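Local structure of hydrolase, isochorismatase family (Pseudomonas putida KT2440, 4H17) at residues E102-P106 against H134-S138. The protein probably acts as a hydrolase of the isochorismatase family, built on a Rossmann-like fold. Numbering follows the deposited sequence.
Sequences EKRMP and HSSVS. With SO4 (sulfate ion), chain C; SO4 (sulfate ion), chain E.
The turn leaving strand 99-103 runs in close to the start of helix 133-146, where the CA atoms of P106 and S136 come within 4.0 Å and S136 CA directs a C-H...O contact at P106 O (3.4 Å). Along this approach K103 reaches across, its chain extended through the middle and bent at the end (chi4 68°), which lets NZ give one hydrogen bond to S136 OG (2.8 Å) and another, from above the carbonyl plane, to M105 O (2.7 Å), two residues along. D30 approaches both, in a long, weak ion pair with K103 and a weak hydrogen bond with S136 OG. In this Rossmann-like fold D30, K103 and S136 match the Asp-Lys-Cys triad of many isochorismatase-like hydrolases, S136 probably standing where they carry the cysteine. A methionine in place of K103 would probably leave D30 without its nearby positive partner and S136 OG freer to turn. With OG beside the backbone N (chi1 -74°), S136 holds the chain C sulfate, probably from the crystallisation liquor, twice: OG to O1 at 2.6 Å and N to O2 at 2.9 Å, the latter nearly straight (165°). S135 OG adds a bond to O3 (2.7 Å); Y35 OH, H71 NE2 and M132 N also bond this ion.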
loop_
_atom_site.group_PDB
_atom_site.type_symbol
_atom_site.label_atom_id
_atom_site.label_comp_id
_atom_site.label_asym_id
_atom_site.label_seq_id
_atom_site.Cartn_x
_atom_site.Cartn_y
_atom_site.Cartn_z
ATOM N N GLU A 102 -20.307 -3.031 -1.655
ATOM C CA GLU A 102 -19.677 -4.290 -1.262
ATOM C C GLU A 102 -18.536 -4.585 -2.187
ATOM O O GLU A 102 -18.662 -4.461 -3.422
ATOM C CB GLU A 102 -20.630 -5.479 -1.384
ATOM C CG GLU A 102 -22.047 -5.261 -0.957
ATOM C CD GLU A 102 -22.766 -6.588 -0.744
ATOM O OE1 GLU A 102 -22.528 -7.247 0.287
ATOM O OE2 GLU A 102 -23.541 -6.978 -1.637
ATOM N N LYS A 103 -17.409 -4.955 -1.601
ATOM C CA LYS A 103 -16.184 -5.162 -2.373
ATOM C C LYS A 103 -15.511 -6.524 -2.096
ATOM O O LYS A 103 -15.612 -7.080 -0.963
ATOM C CB LYS A 103 -15.211 -4.027 -2.063
ATOM C CG LYS A 103 -14.623 -4.117 -0.666
ATOM C CD LYS A 103 -13.563 -3.055 -0.423
ATOM C CE LYS A 103 -12.847 -3.306 0.881
ATOM N NZ LYS A 103 -12.002 -4.511 0.933
ATOM N N ARG A 104 -14.773 -7.024 -3.089
ATOM C CA ARG A 104 -14.000 -8.267 -2.934
ATOM C C ARG A 104 -12.530 -8.053 -2.563
ATOM O O ARG A 104 -11.948 -8.864 -1.825
ATOM C CB ARG A 104 -14.067 -9.148 -4.186
ATOM C CG ARG A 104 -13.381 -10.498 -3.946
ATOM C CD ARG A 104 -13.954 -11.293 -2.762
ATOM N NE ARG A 104 -15.284 -11.711 -3.130
ATOM C CZ ARG A 104 -16.196 -12.286 -2.347
ATOM N NH1 ARG A 104 -15.988 -12.502 -1.060
ATOM N NH2 ARG A 104 -17.358 -12.618 -2.884
HETATM N N MSE A 105 -11.944 -6.960 -3.056
HETATM C CA MSE A 105 -10.520 -6.760 -2.912
HETATM C C MSE A 105 -10.223 -5.727 -1.882
HETATM O O MSE A 105 -11.074 -4.852 -1.601
HETATM C CB MSE A 105 -9.890 -6.275 -4.231
HETATM C CG MSE A 105 -10.289 -7.089 -5.429
HETATM SE SE MSE A 105 -9.896 -8.977 -5.244
HETATM C CE MSE A 105 -8.020 -8.788 -4.964
ATOM N N PRO A 106 -8.982 -5.699 -1.352
ATOM C CA PRO A 106 -8.570 -4.558 -0.498
ATOM C C PRO A 106 -8.755 -3.199 -1.184
ATOM O O PRO A 106 -9.177 -2.261 -0.550
ATOM C CB PRO A 106 -7.096 -4.858 -0.180
ATOM C CG PRO A 106 -7.009 -6.353 -0.235
ATOM C CD PRO A 106 -7.950 -6.763 -1.355
ATOM N N HIS A 134 -3.663 -0.982 7.342
ATOM C CA HIS A 134 -2.534 -1.434 6.491
ATOM C C HIS A 134 -2.993 -2.154 5.215
ATOM O O HIS A 134 -2.185 -2.428 4.332
ATOM C CB HIS A 134 -1.554 -2.330 7.248
ATOM C CG HIS A 134 -2.136 -3.637 7.646
ATOM N ND1 HIS A 134 -3.042 -3.759 8.670
ATOM C CD2 HIS A 134 -2.006 -4.873 7.114
ATOM C CE1 HIS A 134 -3.448 -5.009 8.758
ATOM N NE2 HIS A 134 -2.801 -5.714 7.855
ATOM N N SER A 135 -4.268 -2.538 5.161
ATOM C CA SER A 135 -4.762 -3.443 4.119
ATOM C C SER A 135 -5.790 -2.738 3.220
ATOM O O SER A 135 -5.397 -2.040 2.305
ATOM C CB SER A 135 -5.255 -4.765 4.731
ATOM O OG SER A 135 -5.785 -5.613 3.741
ATOM N N SER A 136 -7.094 -2.776 3.542
ATOM C CA SER A 136 -8.075 -2.105 2.657
ATOM C C SER A 136 -7.936 -0.563 2.609
ATOM O O SER A 136 -8.130 0.043 1.564
ATOM C CB SER A 136 -9.552 -2.449 2.982
ATOM O OG SER A 136 -9.887 -3.761 2.559
ATOM N N VAL A 137 -7.543 0.050 3.717
ATOM C CA VAL A 137 -7.465 1.512 3.774
ATOM C C VAL A 137 -6.261 1.977 2.934
ATOM O O VAL A 137 -6.424 2.732 1.980
ATOM C CB VAL A 137 -7.366 2.019 5.220
ATOM C CG1 VAL A 137 -7.160 3.507 5.245
ATOM C CG2 VAL A 137 -8.631 1.698 6.018
ATOM N N SER A 138 -5.085 1.446 3.291
ATOM C CA SER A 138 -3.856 1.750 2.557
ATOM C C SER A 138 -4.025 1.496 1.067
ATOM O O SER A 138 -3.680 2.371 0.219
ATOM C CB SER A 138 -2.685 0.925 3.107
ATOM O OG SER A 138 -1.517 1.280 2.382
HETATM S S SO4 C . -9.015 -5.610 5.420
HETATM O O1 SO4 C . -10.160 -5.389 4.510
HETATM O O2 SO4 C . -8.264 -4.396 5.619
HETATM O O3 SO4 C . -8.115 -6.587 4.762
HETATM O O4 SO4 C . -9.416 -6.244 6.689
HETATM S S SO4 E . -13.916 -10.952 1.646
HETATM O O1 SO4 E . -12.457 -10.596 1.492
HETATM O O2 SO4 E . -14.005 -12.420 1.354
HETATM O O3 SO4 E . -14.787 -10.099 0.910
HETATM O O4 SO4 E . -14.148 -10.856 3.110
#